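Local coordinates for superantigen-like protein SSL8 (Staphylococcus aureus, PDB 3R2T), which is of unknown function but belongs to the staphylococcal/streptococcal toxin family and, as a secreted superantigen-like protein, probably acts on host immune factors, at residues K98-L103 and D130-S135. Numbering follows the deposited sequence.
Sequences KFQVFL and DGRIFS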
loop_
_atom_site.group_PDB
_atom_site.type_symbol
_atom_site.label_atom_id
_atom_site.label_comp_id
_atom_site.label_asym_id
_atom_site.label_seq_id
_atom_site.Cartn_x
_atom_site.Cartn_y
_atom_site.Cartn_z
ATOM N N LYS A 98 -9.189 14.582 -0.112
ATOM C CA LYS A 98 -8.069 14.288 0.785
ATOM C C LYS A 98 -7.144 13.298 0.081
ATOM O O LYS A 98 -7.615 12.323 -0.493
ATOM C CB LYS A 98 -8.591 13.643 2.078
ATOM C CG LYS A 98 -9.695 14.418 2.808
ATOM C CD LYS A 98 -10.207 13.607 4.005
ATOM C CE LYS A 98 -11.467 14.196 4.657
ATOM N NZ LYS A 98 -11.258 15.542 5.249
ATOM N N PHE A 99 -5.836 13.536 0.143
ATOM C CA PHE A 99 -4.868 12.667 -0.515
ATOM C C PHE A 99 -3.755 12.172 0.382
ATOM O O PHE A 99 -3.425 12.795 1.389
ATOM C CB PHE A 99 -4.200 13.405 -1.676
ATOM C CG PHE A 99 -5.131 13.754 -2.785
ATOM C CD1 PHE A 99 -5.383 12.850 -3.799
ATOM C CD2 PHE A 99 -5.755 14.987 -2.822
ATOM C CE1 PHE A 99 -6.234 13.165 -4.825
ATOM C CE2 PHE A 99 -6.601 15.309 -3.859
ATOM C CZ PHE A 99 -6.843 14.398 -4.858
ATOM N N GLN A 100 -3.173 11.050 -0.038
ATOM C CA GLN A 100 -2.042 10.426 0.636
ATOM C C GLN A 100 -1.159 9.809 -0.436
ATOM O O GLN A 100 -1.477 8.766 -0.993
ATOM C CB GLN A 100 -2.496 9.374 1.637
ATOM C CG GLN A 100 -1.346 8.700 2.363
ATOM C CD GLN A 100 -1.799 7.983 3.613
ATOM O OE1 GLN A 100 -2.616 8.508 4.370
ATOM N NE2 GLN A 100 -1.256 6.794 3.853
ATOM N N VAL A 101 -0.047 10.477 -0.696
ATOM C CA VAL A 101 0.882 10.098 -1.730
ATOM C C VAL A 101 2.053 9.337 -1.189
ATOM O O VAL A 101 2.853 9.857 -0.393
ATOM C CB VAL A 101 1.424 11.347 -2.436
ATOM C CG1 VAL A 101 2.400 10.955 -3.547
ATOM C CG2 VAL A 101 0.250 12.175 -2.974
ATOM N N PHE A 102 2.167 8.098 -1.651
ATOM C CA PHE A 102 3.238 7.227 -1.231
ATOM C C PHE A 102 4.463 7.502 -2.086
ATOM O O PHE A 102 4.408 7.383 -3.313
ATOM C CB PHE A 102 2.799 5.779 -1.365
ATOM C CG PHE A 102 1.760 5.362 -0.347
ATOM C CD1 PHE A 102 2.099 4.519 0.688
ATOM C CD2 PHE A 102 0.456 5.844 -0.406
ATOM C CE1 PHE A 102 1.146 4.126 1.634
ATOM C CE2 PHE A 102 -0.491 5.464 0.536
ATOM C CZ PHE A 102 -0.144 4.602 1.556
ATOM N N LEU A 103 5.565 7.856 -1.430
ATOM C CA LEU A 103 6.817 8.158 -2.107
ATOM C C LEU A 103 7.605 6.859 -2.265
ATOM O O LEU A 103 8.530 6.585 -1.495
ATOM C CB LEU A 103 7.609 9.160 -1.276
ATOM C CG LEU A 103 6.842 10.447 -0.946
ATOM C CD1 LEU A 103 7.599 11.356 0.024
ATOM C CD2 LEU A 103 6.467 11.180 -2.222
ATOM N N ASP A 130 -12.374 6.886 5.091
ATOM C CA ASP A 130 -12.745 8.310 5.254
ATOM C C ASP A 130 -12.603 9.145 3.977
ATOM O O ASP A 130 -12.624 10.380 4.015
ATOM C CB ASP A 130 -12.099 8.968 6.496
ATOM C CG ASP A 130 -10.591 8.752 6.598
ATOM O OD1 ASP A 130 -10.108 8.712 7.754
ATOM O OD2 ASP A 130 -9.897 8.608 5.567
ATOM N N GLY A 131 -12.487 8.450 2.843
ATOM C CA GLY A 131 -12.411 9.082 1.542
ATOM C C GLY A 131 -11.041 9.528 1.074
ATOM O O GLY A 131 -10.936 10.109 0.005
ATOM N N ARG A 132 -9.996 9.256 1.857
ATOM C CA ARG A 132 -8.644 9.662 1.468
ATOM C C ARG A 132 -8.120 8.739 0.353
ATOM O O ARG A 132 -8.160 7.523 0.442
ATOM C CB ARG A 132 -7.701 9.726 2.678
ATOM C CG ARG A 132 -6.331 10.346 2.375
ATOM C CD ARG A 132 -5.489 10.558 3.639
ATOM N NE ARG A 132 -6.094 11.503 4.582
ATOM C CZ ARG A 132 -5.981 12.834 4.517
ATOM N NH1 ARG A 132 -5.291 13.430 3.543
ATOM N NH2 ARG A 132 -6.573 13.583 5.429
ATOM N N ILE A 133 -7.627 9.368 -0.697
ATOM C CA ILE A 133 -7.157 8.697 -1.892
ATOM C C ILE A 133 -5.678 8.344 -1.827
ATOM O O ILE A 133 -4.828 9.230 -1.754
ATOM C CB ILE A 133 -7.408 9.623 -3.105
ATOM C CG1 ILE A 133 -8.916 9.937 -3.207
ATOM C CG2 ILE A 133 -6.903 8.986 -4.364
ATOM C CD1 ILE A 133 -9.275 11.098 -4.157
ATOM N N PHE A 134 -5.387 7.048 -1.869
ATOM C CA PHE A 134 -4.012 6.544 -1.832
ATOM C C PHE A 134 -3.435 6.503 -3.239
ATOM O O PHE A 134 -3.939 5.782 -4.094
ATOM C CB PHE A 134 -3.991 5.132 -1.241
ATOM C CG PHE A 134 -4.100 5.077 0.270
ATOM C CD1 PHE A 134 -4.882 5.975 0.979
ATOM C CD2 PHE A 134 -3.490 4.046 0.966
ATOM C CE1 PHE A 134 -4.992 5.890 2.371
ATOM C CE2 PHE A 134 -3.600 3.942 2.357
ATOM C CZ PHE A 134 -4.355 4.871 3.060
ATOM N N SER A 135 -2.363 7.247 -3.461
ATOM C CA SER A 135 -1.719 7.300 -4.760
ATOM C C SER A 135 -0.201 7.227 -4.596
ATOM O O SER A 135 0.330 7.498 -3.501
ATOM C CB SER A 135 -2.115 8.583 -5.492
ATOM O OG SER A 135 -1.609 8.613 -6.817
#
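The amide of Gln100 lies over one face of the Phe134 ring, its NE2 3.7 Å from Phe134 CZ and the two planes 25° apart, a stacked arrangement displaced toward the ring's rim. With CG anti to the backbone N and the chain extended beyond it, Gln100 runs alongside Phe134. The Phe102 ring meets the same phenylalanine obliquely, CE2 3.3 Å from Phe134 CD2 and the planes at 44°. Arg132 bends at chi3 (-63°) and reaches across to strand 99-102, where NH1 donates to Phe99 O at 2.9 Å; that oxygen lies in the guanidinium plane, although the donor stands above the carbonyl plane. Lys98 CB covers one guanidinium face. On the other side of the sheet, Phe99 CE1 packs against Ile133 CD1 at 3.7 Å. Between the two layers of side chains, four backbone hydrogen bonds form a parallel ladder, from Ile133 N to Lys98 O (3.0 Å) through to Phe102 N and Ser135 O (2.7 Å). Strand 99-102 beside strand 133-141 matches the parallel strand 3-strand 5 pair closing the otherwise antiparallel five-stranded OB barrel: strand 87-92 flanks strand 99-102, strands 72-79 and 118-122 pack on the Phe99 face, and Phe148 of the second subunit meets Phe102 edge-to-face.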